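Local coordinates for protein YCGM (Escherichia coli, PDB 1NR9) that is of unknown function but belongs to the fumarylacetoacetate hydrolase (FAH) family, a beta-rich fold that here holds a magnesium ion between acidic side chains, at residues H7-A12 and P131-I136; P17-V22 and A186-L191; S68-V73 and D196-L201; D103-D108 and K122-D127; Q146-S151 and G162-M167. One frame throughout, in Å; residues are numbered along the deposited sequence.

Contact 1. Residues H7-A12 and P131-I136; sequences HNWQGA and PLSGFI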
# COMPACT_ATOMS: atom_id res chain seq x y z
N HIS A 7 -10.61 17.39 1.48
CA HIS A 7 -11.37 18.63 1.49
C HIS A 7 -12.63 18.45 0.65
O HIS A 7 -12.71 17.55 -0.18
CB HIS A 7 -10.54 19.80 0.95
CG HIS A 7 -9.91 19.53 -0.39
ND1 HIS A 7 -8.68 18.93 -0.52
CD2 HIS A 7 -10.35 19.76 -1.65
CE1 HIS A 7 -8.39 18.80 -1.81
NE2 HIS A 7 -9.39 19.30 -2.51
N ASN A 8 -13.63 19.29 0.90
CA ASN A 8 -14.87 19.24 0.13
C ASN A 8 -14.59 19.94 -1.21
O ASN A 8 -13.48 20.37 -1.48
CB ASN A 8 -15.99 19.97 0.85
CG ASN A 8 -15.69 21.44 1.08
OD1 ASN A 8 -15.14 22.12 0.20
ND2 ASN A 8 -16.05 21.94 2.25
N TRP A 9 -15.62 20.07 -2.03
CA TRP A 9 -15.43 20.70 -3.32
C TRP A 9 -14.93 22.14 -3.20
O TRP A 9 -14.00 22.54 -3.90
CB TRP A 9 -16.74 20.63 -4.11
CG TRP A 9 -16.53 20.84 -5.56
CD1 TRP A 9 -16.80 21.97 -6.27
CD2 TRP A 9 -15.97 19.90 -6.49
NE1 TRP A 9 -16.43 21.81 -7.58
CE2 TRP A 9 -15.92 20.55 -7.75
CE3 TRP A 9 -15.49 18.59 -6.39
CZ2 TRP A 9 -15.42 19.92 -8.90
CZ3 TRP A 9 -14.99 17.96 -7.53
CH2 TRP A 9 -14.96 18.63 -8.77
N GLN A 10 -15.55 22.91 -2.30
CA GLN A 10 -15.15 24.30 -2.05
C GLN A 10 -13.65 24.43 -1.76
O GLN A 10 -13.03 25.41 -2.14
CB GLN A 10 -15.90 24.85 -0.84
CG GLN A 10 -16.98 25.87 -1.12
CD GLN A 10 -17.54 26.46 0.17
OE1 GLN A 10 -16.81 27.09 0.94
NE2 GLN A 10 -18.83 26.25 0.41
N GLY A 11 -13.09 23.44 -1.07
CA GLY A 11 -11.67 23.47 -0.75
C GLY A 11 -11.41 23.41 0.74
O GLY A 11 -10.27 23.26 1.19
N ALA A 12 -12.47 23.52 1.53
CA ALA A 12 -12.35 23.48 2.98
C ALA A 12 -11.95 22.07 3.43
O ALA A 12 -12.40 21.09 2.86
CB ALA A 12 -13.67 23.88 3.61
N PRO A 131 -3.99 11.65 -8.22
CA PRO A 131 -4.44 13.04 -8.04
C PRO A 131 -5.88 12.85 -7.62
O PRO A 131 -6.53 11.91 -8.06
CB PRO A 131 -4.33 13.63 -9.44
CG PRO A 131 -3.27 12.78 -10.09
CD PRO A 131 -3.60 11.40 -9.61
N LEU A 132 -6.41 13.73 -6.79
CA LEU A 132 -7.77 13.52 -6.34
C LEU A 132 -8.46 14.86 -6.17
O LEU A 132 -7.84 15.84 -5.74
CB LEU A 132 -7.70 12.77 -5.02
CG LEU A 132 -8.90 12.13 -4.33
CD1 LEU A 132 -9.51 11.06 -5.25
CD2 LEU A 132 -8.43 11.50 -3.01
N SER A 133 -9.75 14.91 -6.52
CA SER A 133 -10.52 16.14 -6.39
C SER A 133 -11.03 16.26 -4.96
O SER A 133 -10.72 15.42 -4.11
CB SER A 133 -11.72 16.12 -7.35
OG SER A 133 -12.70 15.17 -6.96
N GLY A 134 -11.79 17.33 -4.70
CA GLY A 134 -12.35 17.51 -3.38
C GLY A 134 -13.53 16.55 -3.31
O GLY A 134 -13.87 15.94 -4.32
N PHE A 135 -14.15 16.42 -2.14
CA PHE A 135 -15.28 15.51 -2.00
C PHE A 135 -16.60 16.20 -1.76
O PHE A 135 -16.67 17.27 -1.16
CB PHE A 135 -15.04 14.54 -0.84
CG PHE A 135 -14.03 13.48 -1.13
CD1 PHE A 135 -12.74 13.59 -0.65
CD2 PHE A 135 -14.38 12.37 -1.90
CE1 PHE A 135 -11.79 12.60 -0.91
CE2 PHE A 135 -13.45 11.37 -2.17
CZ PHE A 135 -12.15 11.49 -1.68
N ILE A 136 -17.66 15.55 -2.22
CA ILE A 136 -19.00 16.07 -2.04
C ILE A 136 -19.66 15.17 -0.99
O ILE A 136 -19.76 13.95 -1.18
CB ILE A 136 -19.78 16.02 -3.36
CG1 ILE A 136 -19.23 17.09 -4.31
CG2 ILE A 136 -21.25 16.23 -3.12
CD1 ILE A 136 -19.73 16.92 -5.72
O HOH W 1 -9.88 16.02 -1.08
O HOH W 2 -8.37 18.35 -4.79

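Contact 2. Residues P17-V22 and A186-L191; sequences PVSKVV and AGDVVL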
# COMPACT_ATOMS: atom_id res chain seq x y z
N PRO A 17 -8.51 11.69 8.47
CA PRO A 17 -7.09 11.50 8.20
C PRO A 17 -6.88 11.02 6.77
O PRO A 17 -7.83 10.66 6.06
CB PRO A 17 -6.69 10.42 9.19
CG PRO A 17 -7.59 10.68 10.32
CD PRO A 17 -8.92 10.89 9.63
N VAL A 18 -5.62 11.02 6.37
CA VAL A 18 -5.24 10.54 5.06
C VAL A 18 -4.56 9.24 5.41
O VAL A 18 -4.01 9.12 6.50
CB VAL A 18 -4.23 11.47 4.38
CG1 VAL A 18 -3.71 10.82 3.11
CG2 VAL A 18 -4.88 12.80 4.04
N SER A 19 -4.62 8.25 4.53
CA SER A 19 -3.98 6.99 4.83
C SER A 19 -3.74 6.17 3.58
O SER A 19 -2.68 6.26 2.96
CB SER A 19 -4.82 6.19 5.82
OG SER A 19 -4.06 5.12 6.37
N LYS A 20 -4.72 5.36 3.20
CA LYS A 20 -4.57 4.54 2.01
C LYS A 20 -5.72 4.67 1.03
O LYS A 20 -6.77 5.24 1.34
CB LYS A 20 -4.42 3.07 2.39
CG LYS A 20 -5.64 2.46 3.06
CD LYS A 20 -5.47 0.94 3.17
CE LYS A 20 -6.64 0.31 3.91
NZ LYS A 20 -6.72 0.81 5.31
N VAL A 21 -5.50 4.15 -0.16
CA VAL A 21 -6.51 4.16 -1.21
C VAL A 21 -6.60 2.73 -1.73
O VAL A 21 -5.61 2.16 -2.21
CB VAL A 21 -6.10 5.11 -2.36
CG1 VAL A 21 -7.27 5.38 -3.27
CG2 VAL A 21 -5.56 6.41 -1.78
N VAL A 22 -7.78 2.12 -1.61
CA VAL A 22 -7.95 0.76 -2.09
C VAL A 22 -8.55 0.86 -3.48
O VAL A 22 -9.48 1.64 -3.70
CB VAL A 22 -8.88 -0.06 -1.16
CG1 VAL A 22 -8.92 -1.53 -1.63
CG2 VAL A 22 -8.37 0.03 0.28
N ALA A 186 -11.72 5.29 8.66
CA ALA A 186 -12.25 6.56 8.19
C ALA A 186 -11.08 7.38 7.66
O ALA A 186 -9.98 7.33 8.22
CB ALA A 186 -12.95 7.30 9.32
N GLY A 187 -11.30 8.12 6.58
CA GLY A 187 -10.23 8.91 6.02
C GLY A 187 -9.67 8.22 4.78
O GLY A 187 -9.05 8.87 3.95
N ASP A 188 -9.88 6.91 4.67
CA ASP A 188 -9.40 6.16 3.51
C ASP A 188 -10.26 6.47 2.30
O ASP A 188 -11.42 6.86 2.43
CB ASP A 188 -9.46 4.64 3.75
CG ASP A 188 -8.31 4.13 4.59
OD1 ASP A 188 -7.22 4.75 4.58
OD2 ASP A 188 -8.49 3.08 5.24
N VAL A 189 -9.70 6.26 1.12
CA VAL A 189 -10.42 6.52 -0.11
C VAL A 189 -10.50 5.22 -0.90
O VAL A 189 -9.64 4.36 -0.79
CB VAL A 189 -9.69 7.59 -0.94
CG1 VAL A 189 -10.33 7.73 -2.32
CG2 VAL A 189 -9.73 8.93 -0.19
N VAL A 190 -11.56 5.10 -1.70
CA VAL A 190 -11.77 3.92 -2.54
C VAL A 190 -12.00 4.28 -4.02
O VAL A 190 -12.93 5.02 -4.35
CB VAL A 190 -13.01 3.14 -2.05
CG1 VAL A 190 -13.29 1.96 -2.98
CG2 VAL A 190 -12.80 2.67 -0.63
N LEU A 191 -11.14 3.78 -4.90
CA LEU A 191 -11.29 4.05 -6.34
C LEU A 191 -12.13 2.92 -6.91
O LEU A 191 -11.81 1.75 -6.72
CB LEU A 191 -9.93 4.09 -7.06
CG LEU A 191 -8.98 5.22 -6.66
CD1 LEU A 191 -7.91 5.38 -7.76
CD2 LEU A 191 -9.76 6.51 -6.44
O HOH W 3 -6.75 8.05 2.77

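Contact 3. Residues S68-V73 and D196-L201; sequences SVHHEV and DGVGPL. With MG (magnesium ion), chain E.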
# COMPACT_ATOMS: atom_id res chain seq x y z
N SER A 68 5.62 5.17 -20.44
CA SER A 68 4.37 5.93 -20.51
C SER A 68 3.58 5.91 -19.21
O SER A 68 3.65 4.95 -18.43
CB SER A 68 3.48 5.43 -21.65
OG SER A 68 2.93 4.17 -21.32
N VAL A 69 2.80 6.96 -19.01
CA VAL A 69 1.97 7.13 -17.82
C VAL A 69 0.54 7.27 -18.30
O VAL A 69 0.23 8.20 -19.04
CB VAL A 69 2.40 8.41 -17.06
CG1 VAL A 69 1.57 8.59 -15.80
CG2 VAL A 69 3.88 8.32 -16.70
N HIS A 70 -0.34 6.35 -17.89
CA HIS A 70 -1.74 6.42 -18.31
C HIS A 70 -2.68 7.05 -17.30
O HIS A 70 -2.38 7.12 -16.10
CB HIS A 70 -2.26 5.04 -18.67
CG HIS A 70 -1.76 4.54 -19.99
ND1 HIS A 70 -2.32 3.47 -20.64
CD2 HIS A 70 -0.72 4.95 -20.75
CE1 HIS A 70 -1.65 3.23 -21.76
NE2 HIS A 70 -0.67 4.12 -21.85
N HIS A 71 -3.82 7.54 -17.79
CA HIS A 71 -4.81 8.17 -16.94
C HIS A 71 -6.04 7.26 -16.87
O HIS A 71 -6.40 6.60 -17.84
CB HIS A 71 -5.22 9.53 -17.50
CG HIS A 71 -5.72 9.48 -18.91
ND1 HIS A 71 -4.94 9.83 -20.00
CD2 HIS A 71 -6.91 9.06 -19.43
CE1 HIS A 71 -5.62 9.62 -21.11
NE2 HIS A 71 -6.81 9.15 -20.79
N GLU A 72 -6.66 7.22 -15.70
CA GLU A 72 -7.86 6.43 -15.50
C GLU A 72 -8.77 7.29 -14.64
O GLU A 72 -8.54 7.41 -13.44
CB GLU A 72 -7.57 5.13 -14.75
CG GLU A 72 -6.75 4.08 -15.49
CD GLU A 72 -6.72 2.74 -14.75
OE1 GLU A 72 -6.05 1.79 -15.23
OE2 GLU A 72 -7.37 2.63 -13.68
N VAL A 73 -9.78 7.91 -15.24
CA VAL A 73 -10.69 8.71 -14.42
C VAL A 73 -11.52 7.68 -13.66
O VAL A 73 -11.88 6.64 -14.23
CB VAL A 73 -11.62 9.62 -15.27
CG1 VAL A 73 -12.54 8.78 -16.12
CG2 VAL A 73 -12.41 10.55 -14.35
N ASP A 196 -13.92 2.81 -20.33
CA ASP A 196 -13.09 2.52 -21.50
C ASP A 196 -12.45 3.84 -21.96
O ASP A 196 -12.98 4.92 -21.70
CB ASP A 196 -13.98 1.94 -22.61
CG ASP A 196 -13.18 1.34 -23.75
OD1 ASP A 196 -12.43 2.08 -24.41
OD2 ASP A 196 -13.32 0.13 -23.99
N GLY A 197 -11.30 3.74 -22.64
CA GLY A 197 -10.63 4.93 -23.14
C GLY A 197 -9.34 5.35 -22.45
O GLY A 197 -8.83 6.44 -22.70
N VAL A 198 -8.83 4.50 -21.57
CA VAL A 198 -7.58 4.78 -20.85
C VAL A 198 -6.48 5.16 -21.83
O VAL A 198 -6.25 4.43 -22.79
CB VAL A 198 -7.11 3.55 -20.07
CG1 VAL A 198 -5.76 3.80 -19.45
CG2 VAL A 198 -8.14 3.20 -19.01
N GLY A 199 -5.80 6.27 -21.60
CA GLY A 199 -4.74 6.68 -22.51
C GLY A 199 -3.46 7.13 -21.83
O GLY A 199 -3.35 7.09 -20.61
N PRO A 200 -2.47 7.57 -22.61
CA PRO A 200 -1.19 8.04 -22.08
C PRO A 200 -1.20 9.55 -21.85
O PRO A 200 -1.84 10.29 -22.59
CB PRO A 200 -0.22 7.65 -23.18
CG PRO A 200 -1.01 8.00 -24.39
CD PRO A 200 -2.39 7.42 -24.07
N LEU A 201 -0.48 9.98 -20.81
CA LEU A 201 -0.36 11.39 -20.45
C LEU A 201 1.05 11.86 -20.79
O LEU A 201 2.01 11.08 -20.70
CB LEU A 201 -0.57 11.59 -18.96
CG LEU A 201 -1.98 11.87 -18.44
CD1 LEU A 201 -1.87 12.23 -16.96
CD2 LEU A 201 -2.60 13.02 -19.21
MG MG E . -7.62 0.65 -12.37
O HOH W 4 3.81 9.20 -20.77
O HOH W 5 -8.60 1.74 -10.31

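Contact 4. Residues D103-D108 and K122-D127; sequences DLTLRD and KAKAFD. With MG (magnesium ion), chain E.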
# COMPACT_ATOMS: atom_id res chain seq x y z
N ASP A 103 -6.43 7.24 -11.58
CA ASP A 103 -5.68 6.09 -11.12
C ASP A 103 -4.50 6.08 -12.08
O ASP A 103 -4.45 5.31 -13.03
CB ASP A 103 -6.55 4.83 -11.24
CG ASP A 103 -5.78 3.54 -10.97
OD1 ASP A 103 -4.72 3.59 -10.31
OD2 ASP A 103 -6.28 2.48 -11.42
N LEU A 104 -3.58 7.00 -11.84
CA LEU A 104 -2.39 7.13 -12.65
C LEU A 104 -1.61 5.83 -12.58
O LEU A 104 -1.37 5.32 -11.48
CB LEU A 104 -1.55 8.28 -12.11
CG LEU A 104 -1.58 9.57 -12.91
CD1 LEU A 104 -2.95 9.78 -13.55
CD2 LEU A 104 -1.21 10.72 -11.98
N THR A 105 -1.21 5.30 -13.73
CA THR A 105 -0.48 4.06 -13.76
C THR A 105 0.64 4.00 -14.80
O THR A 105 0.52 4.58 -15.88
CB THR A 105 -1.44 2.85 -13.98
OG1 THR A 105 -0.81 1.88 -14.82
CG2 THR A 105 -2.74 3.30 -14.61
N LEU A 106 1.73 3.33 -14.44
CA LEU A 106 2.87 3.15 -15.34
C LEU A 106 2.67 1.85 -16.14
O LEU A 106 3.18 0.79 -15.75
CB LEU A 106 4.17 3.06 -14.52
CG LEU A 106 4.64 4.35 -13.82
CD1 LEU A 106 5.88 4.06 -13.00
CD2 LEU A 106 4.95 5.42 -14.87
N ARG A 107 1.95 1.94 -17.27
CA ARG A 107 1.64 0.77 -18.10
C ARG A 107 2.81 -0.09 -18.50
O ARG A 107 2.77 -1.31 -18.32
CB ARG A 107 0.88 1.18 -19.37
CG ARG A 107 -0.38 1.97 -19.12
CD ARG A 107 -1.37 1.32 -18.15
NE ARG A 107 -2.02 0.12 -18.67
CZ ARG A 107 -3.00 -0.52 -18.04
NH1 ARG A 107 -3.45 -0.06 -16.87
NH2 ARG A 107 -3.54 -1.62 -18.56
N ASP A 108 3.85 0.51 -19.05
CA ASP A 108 5.02 -0.27 -19.45
C ASP A 108 5.49 -1.16 -18.29
O ASP A 108 5.62 -2.37 -18.43
CB ASP A 108 6.14 0.68 -19.89
CG ASP A 108 5.83 1.39 -21.20
OD1 ASP A 108 4.63 1.56 -21.50
OD2 ASP A 108 6.77 1.77 -21.93
N LYS A 122 5.06 -0.75 -8.13
CA LYS A 122 5.89 0.09 -8.98
C LYS A 122 5.08 0.80 -10.04
O LYS A 122 5.32 1.96 -10.35
CB LYS A 122 6.99 -0.73 -9.65
CG LYS A 122 8.10 -1.14 -8.72
CD LYS A 122 9.13 -1.96 -9.48
CE LYS A 122 10.24 -2.46 -8.58
NZ LYS A 122 11.22 -3.29 -9.35
N ALA A 123 4.10 0.10 -10.60
CA ALA A 123 3.28 0.65 -11.66
C ALA A 123 2.05 1.41 -11.18
O ALA A 123 1.59 2.33 -11.85
CB ALA A 123 2.83 -0.47 -12.60
N LYS A 124 1.52 1.04 -10.02
CA LYS A 124 0.31 1.66 -9.49
C LYS A 124 0.46 2.47 -8.21
O LYS A 124 -0.49 3.15 -7.79
CB LYS A 124 -0.75 0.59 -9.25
CG LYS A 124 -1.42 0.04 -10.50
CD LYS A 124 -2.48 0.98 -11.03
CE LYS A 124 -3.25 0.33 -12.16
NZ LYS A 124 -4.39 1.17 -12.64
N ALA A 125 1.63 2.43 -7.57
CA ALA A 125 1.74 3.16 -6.31
C ALA A 125 2.80 4.23 -6.21
O ALA A 125 3.03 4.75 -5.12
CB ALA A 125 1.89 2.16 -5.16
N PHE A 126 3.46 4.56 -7.32
CA PHE A 126 4.51 5.58 -7.29
C PHE A 126 3.99 6.91 -6.73
O PHE A 126 2.78 7.08 -6.54
CB PHE A 126 5.12 5.80 -8.69
CG PHE A 126 4.11 6.16 -9.75
CD1 PHE A 126 3.46 5.18 -10.47
CD2 PHE A 126 3.80 7.50 -9.99
CE1 PHE A 126 2.49 5.52 -11.44
CE2 PHE A 126 2.85 7.85 -10.94
CZ PHE A 126 2.19 6.85 -11.67
N ASP A 127 4.90 7.84 -6.44
CA ASP A 127 4.51 9.12 -5.87
C ASP A 127 3.49 9.87 -6.70
O ASP A 127 3.59 9.94 -7.92
CB ASP A 127 5.73 10.03 -5.68
CG ASP A 127 6.73 9.48 -4.68
OD1 ASP A 127 6.33 8.65 -3.84
OD2 ASP A 127 7.91 9.89 -4.74
MG MG E . -7.62 0.65 -12.37
O HOH W 5 -8.60 1.74 -10.31

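Contact 5. Residues Q146-S151 and G162-M167; sequences QNTTLS and GTTADM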
# COMPACT_ATOMS: atom_id res chain seq x y z
N GLN A 146 -24.44 5.54 -8.10
CA GLN A 146 -24.40 4.35 -8.94
C GLN A 146 -24.76 4.62 -10.38
O GLN A 146 -24.65 3.74 -11.24
CB GLN A 146 -25.31 3.26 -8.39
CG GLN A 146 -24.99 1.91 -8.97
CD GLN A 146 -23.56 1.47 -8.67
OE1 GLN A 146 -23.22 1.16 -7.52
NE2 GLN A 146 -22.70 1.47 -9.70
N ASN A 147 -25.19 5.85 -10.65
CA ASN A 147 -25.55 6.25 -12.00
C ASN A 147 -25.08 7.68 -12.26
O ASN A 147 -25.87 8.57 -12.60
CB ASN A 147 -27.06 6.13 -12.20
CG ASN A 147 -27.47 6.32 -13.65
OD1 ASN A 147 -26.82 5.82 -14.57
ND2 ASN A 147 -28.56 7.05 -13.86
N THR A 148 -23.78 7.86 -12.09
CA THR A 148 -23.11 9.14 -12.27
C THR A 148 -22.20 9.14 -13.50
O THR A 148 -21.62 8.11 -13.87
CB THR A 148 -22.29 9.49 -11.00
OG1 THR A 148 -23.17 9.98 -9.99
CG2 THR A 148 -21.22 10.52 -11.30
N THR A 149 -22.10 10.31 -14.12
CA THR A 149 -21.30 10.52 -15.32
C THR A 149 -19.82 10.78 -15.03
O THR A 149 -19.49 11.61 -14.19
CB THR A 149 -21.88 11.71 -16.12
OG1 THR A 149 -22.82 11.21 -17.07
CG2 THR A 149 -20.78 12.51 -16.82
N LEU A 150 -18.94 10.06 -15.73
CA LEU A 150 -17.49 10.22 -15.57
C LEU A 150 -16.85 10.52 -16.92
O LEU A 150 -17.05 9.79 -17.89
CB LEU A 150 -16.87 8.94 -15.01
CG LEU A 150 -17.19 8.54 -13.57
CD1 LEU A 150 -16.49 7.22 -13.26
CD2 LEU A 150 -16.74 9.64 -12.60
N SER A 151 -16.06 11.59 -16.99
CA SER A 151 -15.41 11.94 -18.25
C SER A 151 -14.05 12.59 -18.06
O SER A 151 -13.81 13.26 -17.05
CB SER A 151 -16.30 12.88 -19.06
OG SER A 151 -16.57 14.06 -18.33
N GLY A 162 -18.34 7.66 -19.68
CA GLY A 162 -19.08 6.50 -19.23
C GLY A 162 -19.94 6.90 -18.06
O GLY A 162 -19.93 8.07 -17.65
N THR A 163 -20.69 5.95 -17.51
CA THR A 163 -21.55 6.21 -16.36
C THR A 163 -21.28 5.16 -15.27
O THR A 163 -20.76 4.07 -15.55
CB THR A 163 -23.05 6.14 -16.74
OG1 THR A 163 -23.86 6.43 -15.60
CG2 THR A 163 -23.40 4.76 -17.25
N THR A 164 -21.62 5.50 -14.04
CA THR A 164 -21.40 4.58 -12.94
C THR A 164 -22.24 3.31 -13.06
O THR A 164 -21.93 2.29 -12.44
CB THR A 164 -21.72 5.27 -11.64
OG1 THR A 164 -21.06 6.54 -11.63
CG2 THR A 164 -21.24 4.44 -10.48
N ALA A 165 -23.29 3.38 -13.85
CA ALA A 165 -24.15 2.22 -14.04
C ALA A 165 -23.42 1.08 -14.78
O ALA A 165 -23.86 -0.07 -14.72
CB ALA A 165 -25.40 2.64 -14.81
N ASP A 166 -22.32 1.39 -15.45
CA ASP A 166 -21.57 0.36 -16.19
C ASP A 166 -20.55 -0.39 -15.34
O ASP A 166 -19.72 -1.14 -15.87
CB ASP A 166 -20.86 0.98 -17.40
CG ASP A 166 -21.81 1.60 -18.39
OD1 ASP A 166 -22.82 0.95 -18.73
OD2 ASP A 166 -21.54 2.73 -18.84
N MSE A 167 -20.59 -0.19 -14.03
CA MSE A 167 -19.67 -0.87 -13.12
C MSE A 167 -20.09 -2.33 -12.99
O MSE A 167 -21.28 -2.63 -12.92
CB MSE A 167 -19.76 -0.23 -11.74
CG MSE A 167 -18.51 0.45 -11.25
SE MSE A 167 -18.86 1.26 -9.52
CE MSE A 167 -17.79 0.14 -8.39

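Contact 1. Residues H7-A12 and P131-I136
The N-terminal loop comes alongside the 131-136 segment of strand 130-137 where N8 meets F135, their CA atoms 4.3 Å apart in a single bridge, and F135 N donates to H7 O over 2.7 Å. Next to it N8 CA makes a CA-H...O contact of 3.0 Å with F135 O. Between them G134 suits its place by having no side chain, since a CB there would run into N8 O and the H7 ring. That ring, folded back between its own backbone N and carbonyl carbon (chi1 52°), brings CD2 to 3.5 Å from G134 CA. Its nitrogens have other partners: ND1 bonds to Q5 O, while NE2 meets water 2 in the ring plane, and this water donates to L132 O. Water 1 lies over one face of the ring, taking the proton of H7 N and giving one to S133 O. W9 turns its six-membered ring edge-on to the strand, CZ3 lying 3.7 Å from S133 OG and CE3 3.7 Å from G134 O, both near the ring plane. S133 OG is itself bonded to V100 N, and the indole also meets H214 and L216 of strand 214-219. N8 shapes the loop from within: its OD1 accepts from G11 N at 2.7 Å and more loosely from A12 N at 3.3 Å, both from the same face. G11, with positive phi, fits the bend. An Asx motif thus closes the N-terminal loop, which is pinned through water and one backbone bond to strand 130-137 of the large mixed sheet.

Contact 2. Residues P17-V22 and A186-L191
K20 and D188 meet beside a parallel beta pairing, in which strand 21-24 runs along strand 189-191 in the large mixed sheet. Their side chains cross obliquely. With its CG set between backbone N and carbonyl carbon (chi1 65°), K20 brings that CG beside D188 OD1, and the last torsion bends the chain so that NZ comes to D188 OD2 at 2.9 Å from above the carboxylate plane. The other oxygen serves the backbone: K20 N donates to D188 OD1 over 2.9 Å, on the anti side though tilted 31° from the carboxylate plane. One aspartate therefore grips both ends of one lysine. This buried pair has further partners, K20 NZ giving to T183 O and D188 OD2 accepting from K185 N, which probably helps to balance the buried charges. Beyond it the branched residues suit the strands. V21 and V189 point to one face, where V21 CG1 lies 4.0 Å from V189 CG1 and 3.8 Å from L191 CG; L53 continues this apolar layer. V22 and V190 point to the other face, against M178 of helix 171-178. The backbones are stitched by V189 N to K20 O, by V22 N to V189 O at 3.0 Å and by L191 N to V22 O, each rung in a parallel register. S19 and K20 also pack on E50 and T51 of the second subunit. G187, whose positive phi and closeness to P17 O leave no place for a CB, lies just before the pairing: its O receives a proton from water 3 at 2.7 Å, while the same water accepts from S19 N at 2.8 Å.

Contact 3. Residues S68-V73 and D196-L201
Two imidazoles, H70 and H71, lie against the backbone around G199. Over one face of the H70 ring stands the G199-P200 peptide, with G199 C and P200 N each 3.6 Å above the plane and displaced toward the rim. V198 CG1 approaches the same ring obliquely, and P200 CB lies 3.7 Å from H70 CD2. One face of the H71 ring is met by G199 N, 3.1 Å above the plane, while L201 CG comes to the ring's edge, near its plane, 3.9 Å from H71 ND1. H71 reaches this place because its CG stands between backbone N and carbonyl carbon (chi1 56°), which folds the ring back over the partner strand. G199 suits the spot, for a CB would collide with H71 CE1. P200, lacking an N-H, fits opposite H70 in a non-hydrogen-bonded antiparallel pair. L201 N donates to V69 O at 2.6 Å, and water 4 links V69 N with L201 O. Pairing between these two short, weakly bonded strands is loose, and they cross at 120°. At the far end the extended E72 side chain leaves the strand, its CG against V198 CG2 at 3.9 Å, and carries OE2 to the magnesium ion at 2.4 Å; water 5 and D103 also bind the metal. E72 OE1 is held by K124 in a salt bridge, which helps fix the carboxylate. Around the pair, R107 of helix 107-116 packs on H70, while H71 touches L152 and V154 of strand 149-154 and R159 and Q160 of strand 157-163.

Contact 4. Residues D103-D108 and K122-D127
Charge comes first: D103 OD2 is shared between the magnesium ion, 2.5 Å away, and K124 NZ, 2.6 Å away. The ammonium sits above the carboxylate plane, 46° out of it, and the two side chains cross at about a right angle. With CG anti to the backbone N (chi1 172°), D103 brings its carboxylate to the metal and K124, whose own chain bends at its second torsion to run beside T105, with T105 CB 3.6 Å from K124 CE. K124 NZ also forms a salt bridge with E72 OE1, and so probably steadies both acids round the metal; K48 NZ lies near D103 OD1, whose place is less certain. The backbone supplies a single direct hydrogen bond: L106 N donates to A123 O over 2.8 Å, almost straight at 171°. That oxygen also lies at the edge of the F126 ring, in its plane. Apolar packing completes the join. F126 turns inward and sets CE1 3.4 Å from L106 CG and CZ 4.0 Å from L104 CB, while the small A123 lets L106 CB approach its own CB at 4.2 Å. Leucines and phenylalanine suit this buried wedge between the turn before helix 107-116, where L106 is N-cap, and the end of helix 121-124. K122 NZ hydrogen-bonds to Y177 OH of the second subunit. Together these residues form one wall of an acidic, magnesium-binding site of the FAH fold, completed by E72.

Contact 5. Residues Q146-S151 and G162-M167
Q146 opens the first segment by bending its side chain toward T164, so that NE2 donates to T164 O at 3.0 Å from above the carbonyl plane; M167 N reaches that oxygen from the opposite face. The other end of the amide is occupied too, OE1 accepting from I171 N, and the selenium of selenomethionine M167 lies 3.8 Å from Q146 NE2. N147 follows, its CG anti to the backbone N (chi1 -171°), which carries OD1 across to 3.2 Å from T163 OG1, at best a weak bond, with A165 CB beside it. T148 is the hub: its O accepts from T164 N at 2.6 Å and from T164 OG1 at 2.8 Å. T148 OG1 is hydrogen-bonded to D212 OD1. T149 then pairs with T163 in a non-hydrogen-bonded antiparallel position, both side chains on one face. L150 closes with G162: L150 N to G162 O is straight, 2.9 Å and 179°, and G162 N returns to L150 O at 3.1 Å. Threonines, bulky at CB yet able to bond through OG1, suit the mouth of this hairpin, where the 3-10 turn 164-166 leaves strand 157-163. Its cohesion thus rests chiefly on polar bonds to backbone oxygens, two of which are doubly gripped.

Overall arrangement
Contacts 3 and 4 form the metal site together: their centres are 11 Å apart, E72 and D103 bind one magnesium ion with water 5, and H70 N to T105 O and E72 O to D103 N, each 2.8 Å, probably bond their segments. Contact 2 borders it, with L191 about 7 Å from the ion by its side chain and L191 CD1 3.8 Å from D103 CB. Contact 1 adjoins contact 2, F135 CZ meeting V189 CG2 at 3.8 Å, and P131 packs on L104 of contact 4. Contact 5 stands at the smaller sheet, about 17 Å between centres from contact 3, touching it through V73 and S151. Contacts 2 and 4 both reach the second subunit.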